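DUF4595 domain-containing protein (Bacteroides vulgatus, PDB 3TZG) is of unknown function but folds into an antiparallel beta barrel that resembles a porin. Local coordinates at residues 35-40 against 172-177; 204-209 against 213-218; 230-235 against 241-246. One frame throughout, in Å; residues are numbered along the deposited sequence.

Contact 1: 35-40 against 172-177; sequences IKYGDT and QAYVID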
loop_
_atom_site.group_PDB
_atom_site.type_symbol
_atom_site.label_atom_id
_atom_site.label_comp_id
_atom_site.label_asym_id
_atom_site.label_seq_id
_atom_site.Cartn_x
_atom_site.Cartn_y
_atom_site.Cartn_z
ATOM N N ILE A 35 -15.549 -2.270 -7.161
ATOM C CA ILE A 35 -16.659 -1.693 -6.412
ATOM C C ILE A 35 -16.756 -2.379 -5.054
ATOM O O ILE A 35 -17.511 -1.914 -4.197
ATOM C CB ILE A 35 -17.996 -1.719 -7.193
ATOM C CG1 ILE A 35 -18.337 -3.111 -7.738
ATOM C CG2 ILE A 35 -17.958 -0.671 -8.320
ATOM C CD1 ILE A 35 -19.730 -3.238 -8.219
ATOM N N LYS A 36 -15.934 -3.427 -4.832
ATOM C CA LYS A 36 -15.869 -4.154 -3.566
ATOM C C LYS A 36 -14.555 -4.942 -3.428
ATOM O O LYS A 36 -14.196 -5.665 -4.349
ATOM C CB LYS A 36 -17.065 -5.110 -3.413
ATOM C CG LYS A 36 -17.792 -4.860 -2.100
ATOM C CD LYS A 36 -18.786 -5.928 -1.760
ATOM C CE LYS A 36 -19.286 -5.734 -0.360
ATOM N NZ LYS A 36 -20.292 -6.762 0.022
ATOM N N TYR A 37 -13.846 -4.790 -2.283
ATOM C CA TYR A 37 -12.616 -5.508 -1.899
ATOM C C TYR A 37 -12.937 -6.223 -0.589
ATOM O O TYR A 37 -12.787 -5.648 0.498
ATOM C CB TYR A 37 -11.396 -4.552 -1.795
ATOM C CG TYR A 37 -10.077 -5.237 -1.460
ATOM C CD1 TYR A 37 -9.673 -5.413 -0.142
ATOM C CD2 TYR A 37 -9.207 -5.649 -2.465
ATOM C CE1 TYR A 37 -8.475 -6.043 0.168
ATOM C CE2 TYR A 37 -8.001 -6.275 -2.165
ATOM C CZ TYR A 37 -7.643 -6.478 -0.847
ATOM O OH TYR A 37 -6.449 -7.086 -0.539
ATOM N N GLY A 38 -13.476 -7.435 -0.710
ATOM C CA GLY A 38 -13.995 -8.177 0.431
ATOM C C GLY A 38 -15.331 -7.552 0.784
ATOM O O GLY A 38 -16.183 -7.404 -0.099
ATOM N N ASP A 39 -15.494 -7.092 2.045
ATOM C CA ASP A 39 -16.710 -6.398 2.512
ATOM C C ASP A 39 -16.486 -4.886 2.505
ATOM O O ASP A 39 -17.320 -4.120 2.995
ATOM C CB ASP A 39 -17.119 -6.876 3.914
ATOM C CG ASP A 39 -17.538 -8.337 3.984
ATOM O OD1 ASP A 39 -18.266 -8.802 3.058
ATOM O OD2 ASP A 39 -17.166 -9.014 4.972
ATOM N N THR A 40 -15.363 -4.456 1.925
ATOM C CA THR A 40 -15.009 -3.049 1.835
ATOM C C THR A 40 -15.502 -2.508 0.479
ATOM O O THR A 40 -15.027 -2.944 -0.568
ATOM C CB THR A 40 -13.489 -2.898 2.038
ATOM O OG1 THR A 40 -13.124 -3.581 3.239
ATOM C CG2 THR A 40 -13.038 -1.452 2.083
ATOM N N GLN A 172 2.201 -4.631 -6.613
ATOM C CA GLN A 172 3.347 -4.121 -5.827
ATOM C C GLN A 172 2.888 -3.675 -4.466
ATOM O O GLN A 172 3.675 -3.672 -3.513
ATOM C CB GLN A 172 4.036 -2.941 -6.512
ATOM C CG GLN A 172 4.519 -3.198 -7.921
ATOM C CD GLN A 172 4.828 -1.917 -8.664
ATOM O OE1 GLN A 172 4.937 -0.816 -8.077
ATOM N NE2 GLN A 172 4.950 -2.039 -9.991
ATOM N N ALA A 173 1.586 -3.272 -4.370
ATOM C CA ALA A 173 0.967 -2.821 -3.122
ATOM C C ALA A 173 1.038 -3.899 -2.046
ATOM O O ALA A 173 0.975 -3.584 -0.864
ATOM C CB ALA A 173 -0.479 -2.437 -3.373
ATOM N N TYR A 174 1.167 -5.173 -2.443
ATOM C CA TYR A 174 1.232 -6.260 -1.484
ATOM C C TYR A 174 2.649 -6.434 -0.939
ATOM O O TYR A 174 2.793 -7.168 0.042
ATOM C CB TYR A 174 0.718 -7.573 -2.100
ATOM C CG TYR A 174 -0.789 -7.596 -2.277
ATOM C CD1 TYR A 174 -1.638 -7.702 -1.179
ATOM C CD2 TYR A 174 -1.366 -7.467 -3.536
ATOM C CE1 TYR A 174 -3.022 -7.660 -1.326
ATOM C CE2 TYR A 174 -2.752 -7.421 -3.698
ATOM C CZ TYR A 174 -3.579 -7.520 -2.588
ATOM O OH TYR A 174 -4.958 -7.524 -2.715
ATOM N N VAL A 175 3.681 -5.735 -1.505
ATOM C CA VAL A 175 5.074 -5.863 -1.025
ATOM C C VAL A 175 5.774 -4.506 -0.715
ATOM O O VAL A 175 6.771 -4.500 0.019
ATOM C CB VAL A 175 5.962 -6.639 -2.015
ATOM C CG1 VAL A 175 5.486 -8.071 -2.189
ATOM C CG2 VAL A 175 6.086 -5.938 -3.366
ATOM N N ILE A 176 5.314 -3.386 -1.287
ATOM C CA ILE A 176 6.035 -2.113 -1.060
ATOM C C ILE A 176 5.634 -1.484 0.293
ATOM O O ILE A 176 4.709 -1.962 0.976
ATOM C CB ILE A 176 5.914 -1.088 -2.211
ATOM C CG1 ILE A 176 4.495 -0.504 -2.304
ATOM C CG2 ILE A 176 6.396 -1.778 -3.517
ATOM C CD1 ILE A 176 4.254 0.485 -3.375
ATOM N N ASP A 177 6.452 -0.473 0.693
ATOM C CA ASP A 177 6.456 0.303 1.937
ATOM C C ASP A 177 5.494 1.449 1.867
ATOM O O ASP A 177 5.711 2.356 1.074
ATOM C CB ASP A 177 7.877 0.855 2.139
ATOM C CG ASP A 177 8.354 0.923 3.561
ATOM O OD1 ASP A 177 8.898 -0.092 4.050
ATOM O OD2 ASP A 177 8.246 2.004 4.168
#

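Contact 2: 204-209 against 213-218; sequences IGYCMN and STYNVH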
loop_
_atom_site.group_PDB
_atom_site.type_symbol
_atom_site.label_atom_id
_atom_site.label_comp_id
_atom_site.label_asym_id
_atom_site.label_seq_id
_atom_site.Cartn_x
_atom_site.Cartn_y
_atom_site.Cartn_z
ATOM N N ILE A 204 14.147 -7.044 -1.150
ATOM C CA ILE A 204 13.915 -5.782 -0.437
ATOM C C ILE A 204 14.882 -5.682 0.750
ATOM O O ILE A 204 15.054 -6.677 1.471
ATOM C CB ILE A 204 12.434 -5.639 0.051
ATOM C CG1 ILE A 204 11.419 -6.065 -1.035
ATOM C CG2 ILE A 204 12.175 -4.204 0.610
ATOM C CD1 ILE A 204 10.135 -6.434 -0.579
ATOM N N GLY A 205 15.435 -4.478 0.965
ATOM C CA GLY A 205 16.337 -4.137 2.067
ATOM C C GLY A 205 15.849 -2.907 2.819
ATOM O O GLY A 205 15.417 -1.917 2.211
ATOM N N TYR A 206 15.938 -2.958 4.165
ATOM C CA TYR A 206 15.523 -1.909 5.086
ATOM C C TYR A 206 16.658 -1.389 5.922
ATOM O O TYR A 206 17.298 -2.172 6.615
ATOM C CB TYR A 206 14.453 -2.456 6.032
ATOM C CG TYR A 206 13.239 -2.941 5.297
ATOM C CD1 TYR A 206 12.216 -2.065 4.946
ATOM C CD2 TYR A 206 13.094 -4.282 4.968
ATOM C CE1 TYR A 206 11.082 -2.516 4.273
ATOM C CE2 TYR A 206 11.974 -4.740 4.284
ATOM C CZ TYR A 206 10.976 -3.852 3.928
ATOM O OH TYR A 206 9.893 -4.306 3.225
ATOM N N CYS A 207 16.862 -0.077 5.935
ATOM C CA CYS A 207 17.882 0.503 6.786
ATOM C C CYS A 207 17.204 1.508 7.717
ATOM O O CYS A 207 16.830 2.593 7.294
ATOM C CB CYS A 207 19.003 1.129 5.955
ATOM S SG CYS A 207 20.299 1.941 6.930
HETATM N N MSE A 208 16.991 1.112 8.968
HETATM C CA MSE A 208 16.323 1.954 9.951
HETATM C C MSE A 208 17.254 2.856 10.701
HETATM O O MSE A 208 18.338 2.433 11.144
HETATM C CB MSE A 208 15.574 1.133 10.988
HETATM C CG MSE A 208 14.132 0.900 10.647
HETATM SE SE MSE A 208 13.970 -0.741 9.641
HETATM C CE MSE A 208 14.375 -2.134 11.007
ATOM N N ASN A 209 16.783 4.096 10.900
ATOM C CA ASN A 209 17.415 5.135 11.688
ATOM C C ASN A 209 18.933 5.210 11.422
ATOM O O ASN A 209 19.772 5.188 12.350
ATOM C CB ASN A 209 17.127 4.892 13.168
ATOM C CG ASN A 209 15.666 4.935 13.437
ATOM O OD1 ASN A 209 15.010 5.961 13.209
ATOM N ND2 ASN A 209 15.114 3.784 13.815
ATOM N N SER A 213 19.377 -0.293 12.885
ATOM C CA SER A 213 18.925 -1.645 12.580
ATOM C C SER A 213 18.739 -1.760 11.055
ATOM O O SER A 213 18.542 -0.737 10.381
ATOM C CB SER A 213 17.669 -2.027 13.355
ATOM O OG SER A 213 16.553 -1.212 13.055
ATOM N N THR A 214 18.900 -2.981 10.505
ATOM C CA THR A 214 18.738 -3.280 9.074
ATOM C C THR A 214 18.003 -4.577 8.932
ATOM O O THR A 214 18.038 -5.390 9.843
ATOM C CB THR A 214 20.098 -3.328 8.323
ATOM O OG1 THR A 214 20.912 -4.380 8.835
ATOM C CG2 THR A 214 20.877 -2.016 8.388
ATOM N N TYR A 215 17.342 -4.804 7.799
ATOM C CA TYR A 215 16.558 -6.033 7.551
ATOM C C TYR A 215 16.520 -6.300 6.073
ATOM O O TYR A 215 16.288 -5.370 5.320
ATOM C CB TYR A 215 15.128 -5.864 8.118
ATOM C CG TYR A 215 14.431 -7.145 8.504
ATOM C CD1 TYR A 215 14.797 -7.839 9.647
ATOM C CD2 TYR A 215 13.332 -7.610 7.786
ATOM C CE1 TYR A 215 14.175 -9.039 9.997
ATOM C CE2 TYR A 215 12.679 -8.794 8.146
ATOM C CZ TYR A 215 13.107 -9.509 9.251
ATOM O OH TYR A 215 12.471 -10.666 9.649
ATOM N N ASN A 216 16.797 -7.535 5.642
ATOM C CA ASN A 216 16.769 -7.928 4.229
ATOM C C ASN A 216 15.879 -9.141 4.031
ATOM O O ASN A 216 16.014 -10.151 4.729
ATOM C CB ASN A 216 18.169 -8.208 3.688
ATOM C CG ASN A 216 18.994 -6.956 3.612
ATOM O OD1 ASN A 216 19.049 -6.240 2.611
ATOM N ND2 ASN A 216 19.581 -6.610 4.687
ATOM N N VAL A 217 14.939 -9.018 3.102
ATOM C CA VAL A 217 13.981 -10.076 2.773
ATOM C C VAL A 217 14.023 -10.395 1.267
ATOM O O VAL A 217 14.556 -9.620 0.459
ATOM C CB VAL A 217 12.525 -9.725 3.202
ATOM C CG1 VAL A 217 12.423 -9.498 4.698
ATOM C CG2 VAL A 217 11.989 -8.528 2.436
ATOM N N HIS A 218 13.434 -11.534 0.912
ATOM C CA HIS A 218 13.273 -11.989 -0.438
ATOM C C HIS A 218 11.785 -12.144 -0.731
ATOM O O HIS A 218 11.038 -12.671 0.106
ATOM C CB HIS A 218 14.022 -13.312 -0.643
ATOM C CG HIS A 218 13.845 -13.916 -2.015
ATOM N ND1 HIS A 218 14.502 -13.405 -3.124
ATOM C CD2 HIS A 218 13.061 -14.940 -2.413
ATOM C CE1 HIS A 218 14.109 -14.148 -4.142
ATOM N NE2 HIS A 218 13.250 -15.084 -3.759
#

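Contact 3: 230-235 against 241-246; sequences RIEVLY and LSRIDL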
loop_
_atom_site.group_PDB
_atom_site.type_symbol
_atom_site.label_atom_id
_atom_site.label_comp_id
_atom_site.label_asym_id
_atom_site.label_seq_id
_atom_site.Cartn_x
_atom_site.Cartn_y
_atom_site.Cartn_z
ATOM N N ARG A 230 0.461 -16.402 -6.160
ATOM C CA ARG A 230 0.959 -16.405 -4.786
ATOM C C ARG A 230 2.116 -15.412 -4.633
ATOM O O ARG A 230 3.094 -15.466 -5.387
ATOM C CB ARG A 230 1.395 -17.800 -4.304
ATOM C CG ARG A 230 1.701 -17.783 -2.818
ATOM C CD ARG A 230 2.672 -18.822 -2.399
ATOM N NE ARG A 230 2.042 -20.098 -2.094
ATOM C CZ ARG A 230 2.726 -21.196 -1.767
ATOM N NH1 ARG A 230 4.071 -21.177 -1.749
ATOM N NH2 ARG A 230 2.085 -22.334 -1.512
ATOM N N ILE A 231 2.004 -14.533 -3.626
ATOM C CA ILE A 231 3.030 -13.552 -3.257
ATOM C C ILE A 231 3.521 -13.894 -1.857
ATOM O O ILE A 231 2.709 -13.994 -0.942
ATOM C CB ILE A 231 2.534 -12.085 -3.351
ATOM C CG1 ILE A 231 1.944 -11.765 -4.764
ATOM C CG2 ILE A 231 3.677 -11.130 -2.991
ATOM C CD1 ILE A 231 1.342 -10.403 -4.919
ATOM N N GLU A 232 4.834 -14.119 -1.700
ATOM C CA GLU A 232 5.442 -14.457 -0.404
ATOM C C GLU A 232 6.612 -13.576 -0.090
ATOM O O GLU A 232 7.351 -13.203 -0.994
ATOM C CB GLU A 232 5.919 -15.908 -0.363
ATOM C CG GLU A 232 4.842 -16.923 -0.088
ATOM C CD GLU A 232 5.349 -18.347 -0.025
ATOM O OE1 GLU A 232 6.361 -18.656 -0.700
ATOM O OE2 GLU A 232 4.707 -19.169 0.672
ATOM N N VAL A 233 6.808 -13.263 1.188
ATOM C CA VAL A 233 7.953 -12.464 1.619
ATOM C C VAL A 233 8.646 -13.276 2.723
ATOM O O VAL A 233 8.036 -13.599 3.749
ATOM C CB VAL A 233 7.568 -11.013 2.033
ATOM C CG1 VAL A 233 8.788 -10.254 2.568
ATOM C CG2 VAL A 233 6.938 -10.260 0.851
ATOM N N LEU A 234 9.885 -13.683 2.464
ATOM C CA LEU A 234 10.642 -14.539 3.381
ATOM C C LEU A 234 11.925 -13.892 3.936
ATOM O O LEU A 234 12.627 -13.153 3.236
ATOM C CB LEU A 234 11.059 -15.832 2.672
ATOM C CG LEU A 234 9.977 -16.723 2.145
ATOM C CD1 LEU A 234 10.383 -17.267 0.832
ATOM C CD2 LEU A 234 9.635 -17.837 3.133
ATOM N N TYR A 235 12.252 -14.263 5.181
ATOM C CA TYR A 235 13.475 -13.906 5.864
ATOM C C TYR A 235 14.310 -15.164 6.077
ATOM O O TYR A 235 13.780 -16.179 6.524
ATOM C CB TYR A 235 13.209 -13.190 7.190
ATOM C CG TYR A 235 14.491 -12.929 7.960
ATOM C CD1 TYR A 235 15.302 -11.832 7.660
ATOM C CD2 TYR A 235 14.928 -13.810 8.945
ATOM C CE1 TYR A 235 16.497 -11.603 8.350
ATOM C CE2 TYR A 235 16.128 -13.604 9.623
ATOM C CZ TYR A 235 16.910 -12.499 9.329
ATOM O OH TYR A 235 18.076 -12.302 10.045
ATOM N N LEU A 241 7.101 -14.354 6.268
ATOM C CA LEU A 241 6.622 -13.142 6.923
ATOM C C LEU A 241 5.247 -12.788 6.434
ATOM O O LEU A 241 4.482 -12.248 7.215
ATOM C CB LEU A 241 7.578 -11.941 6.724
ATOM C CG LEU A 241 9.068 -12.134 7.129
ATOM C CD1 LEU A 241 9.854 -10.911 6.874
ATOM C CD2 LEU A 241 9.232 -12.572 8.575
ATOM N N SER A 242 4.923 -13.059 5.154
ATOM C CA SER A 242 3.584 -12.833 4.580
ATOM C C SER A 242 3.345 -13.736 3.381
ATOM O O SER A 242 4.269 -14.036 2.619
ATOM C CB SER A 242 3.373 -11.381 4.173
ATOM O OG SER A 242 4.011 -11.093 2.944
ATOM N N ARG A 243 2.095 -14.148 3.206
ATOM C CA ARG A 243 1.660 -14.957 2.076
ATOM C C ARG A 243 0.271 -14.472 1.620
ATOM O O ARG A 243 -0.687 -14.510 2.388
ATOM C CB ARG A 243 1.666 -16.452 2.426
ATOM C CG ARG A 243 1.253 -17.359 1.287
ATOM C CD ARG A 243 1.160 -18.753 1.822
ATOM N NE ARG A 243 0.399 -19.651 0.976
ATOM C CZ ARG A 243 0.368 -20.962 1.149
ATOM N NH1 ARG A 243 1.102 -21.533 2.098
ATOM N NH2 ARG A 243 -0.341 -21.724 0.329
ATOM N N ILE A 244 0.189 -14.008 0.375
ATOM C CA ILE A 244 -1.055 -13.578 -0.250
ATOM C C ILE A 244 -1.327 -14.496 -1.419
ATOM O O ILE A 244 -0.466 -14.664 -2.277
ATOM C CB ILE A 244 -1.020 -12.081 -0.667
ATOM C CG1 ILE A 244 -1.023 -11.169 0.588
ATOM C CG2 ILE A 244 -2.179 -11.712 -1.603
ATOM C CD1 ILE A 244 0.315 -10.547 0.853
ATOM N N ASP A 245 -2.495 -15.129 -1.425
ATOM C CA ASP A 245 -2.908 -16.009 -2.520
ATOM C C ASP A 245 -3.942 -15.263 -3.368
ATOM O O ASP A 245 -4.803 -14.588 -2.806
ATOM C CB ASP A 245 -3.441 -17.350 -1.982
ATOM C CG ASP A 245 -2.371 -18.319 -1.480
ATOM O OD1 ASP A 245 -1.335 -18.460 -2.153
ATOM O OD2 ASP A 245 -2.636 -19.037 -0.496
ATOM N N LEU A 246 -3.813 -15.301 -4.699
ATOM C CA LEU A 246 -4.718 -14.567 -5.587
ATOM C C LEU A 246 -5.348 -15.463 -6.646
ATOM O O LEU A 246 -4.699 -16.383 -7.180
ATOM C CB LEU A 246 -3.991 -13.406 -6.295
ATOM C CG LEU A 246 -3.333 -12.348 -5.419
ATOM C CD1 LEU A 246 -1.854 -12.611 -5.292
ATOM C CD2 LEU A 246 -3.493 -11.009 -6.024
#

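Contact 1: 35-40 against 172-177
Tyr37 and Tyr174 meet through their hydroxyls, reaching toward one another from opposite directions, their CA atoms 13.9 Å apart. Tyr37 leaves its strand with CG trans to the main-chain N (chi1 -177°), which aims the ring at 172-177. Tyr37 CB is still 7.2 Å from Tyr174 OH, and Tyr37 CG is 5.7 Å from Tyr174 OH. Along one edge CE2 comes to 3.3 Å from Tyr174 OH, and CZ, at 3.4 Å, lies close to the same oxygen. Beyond them the Tyr37 OH makes the hydrogen bond, 2.7 Å to Tyr174 OH, and either hydroxyl could be the donor. Each oxygen sits in the plane of the opposite ring, at its edge, so the rings meet without face-to-face overlap.

Near the centre of a beta barrel, this bond spans from strand 34-37 to the inner 3-10 turn at 172-174, which precedes helix 181-188. That helix brings Phe185 edge-to-face with Tyr37 and Phe184 edge-to-face with Tyr174, while Leu188 touches both tyrosines. Beyond Tyr37 the chain reverses through a type II' turn to Thr40, with Gly38 at positive phi, and Tyr37 N donates to Thr40 O at 2.8 Å. On the other side Gln172 O receives both Val175 N and Ile176 N, closing the turn that carries Tyr174.

Contact 2: 204-209 against 213-218
Ile204 and Val217 form a hydrogen-bonded antiparallel pair at the end of the hairpin away from its turn, with 2.9 Å from Val217 N to Ile204 O. The segment axes approach to 4.6 Å, with 171° between their N-to-C directions. Tyr206 with Tyr215 and Met208 with Ser213 repeat the hydrogen-bonded pattern; in the last of these pairs the return bond, Ser213 N to Met208 O, stretches to 3.4 Å and is weak.

The better packed face carries Ile204, Tyr206, Tyr215 and Val217. In Val217 a chi1 of -60° puts CG1 anti to the carbonyl carbon and leaves CG2 between N and that carbon; CG2 lies 3.8 Å from Ile204 CB and also touches the edge of the Tyr206 ring, 4.2 Å from CE2. Tyr206 and Tyr215 meet through their CB atoms, 4.1 Å apart; beyond CB the Tyr215 ring leads away from 204-209 and stacks on Tyr235. Toward the turn, selenomethionine Met208 bends at chi2 and chi3, which turns its CE back toward Ser213.

On the reverse face the pairs are non-hydrogen-bonded and thinly covered. Asn216 turns its amide back over Gly205, with OD1 3.5 Å from the glycine CA, and Cys207 SG stands 4.3 Å from Thr214 CG2. Thr214 and Asn216 are exposed there. The strands thus depend mainly on backbone bonds for register, and the mostly apolar Ile204, Tyr206 and Val217 face of this hairpin is consistent with its turning to the barrel interior.

Contact 3: 230-235 against 241-246
Arg230 and Arg243 both leave the backbone with CG trans to the main-chain N, but Arg230 kinks at chi3 (-87°) while Arg243 stays extended from CG to NE. The kink brings Arg230 NH2 over the Arg243 guanidinium, offset toward its rim, with the two planes 50° apart. Both groups are donors and cannot bond each other, and Arg222 adds a further like charge near Arg230.

Carboxylates lie among these cations. Asp245 runs alongside Arg230, and its OD1 sits at the edge of that guanidinium, 3.8 Å from Arg230 NE in a long salt bridge. Its OD2 takes a weak bond from Arg243 NE at 3.4 Å. Glu232 OE2 is 3.2 Å from Arg230 NH1, yet stands well out of the guanidinium plane, so that pairing rests on charge alone. Glu232 also lies beside Arg243, CG to CG 3.9 Å, and a second weak bond joins its OE1 to Asn220. Asp245 and Glu232 probably offset the like charge of the arginines.

The opposite face is mostly apolar, with Ser242 OG lying against Val233. Ile231 sends CD1 to Leu246 CD1 at 3.9 Å, and the Ile231 side chain also packs on Val175 of the inner loop. The backbones of Ile231 and Ile244 form a hydrogen-bonded pair, each N donating to the other's O at 2.8 Å. Toward the turn, Val233 O accepts from Leu241 N at 2.8 Å and only weakly from Ser242 N: Leu241 and Ser242 both face Val233, the signature of a classic beta bulge. In this bulged antiparallel hairpin, the pairing of strand 239-247 with 12-15 brings the first and last strands side by side, consistent with closure of a barrel.

In the fold
Contacts 2 and 3 are successive hairpins of the barrel wall, joined where strands 213-224 and 227-235 run side by side and His218 O probably accepts from Leu234 N. Contact 2 is a surface contact, while contacts 1 and 3 are partly buried; their centres lie about 18, 7 and 15 Å from that of the chain, respectively. The loop of contact 1 nevertheless touches both hairpins: Tyr174 packs on Ile244, Val175 on Val233, and Asp177 meets Tyr206. Chemistry follows position. Across the interior the two segments meet only through one hydroxyl pair, main-chain ladders hold the wall, and the outward faces differ, uncharged and sparse in contact 2, densely ionic in contact 3.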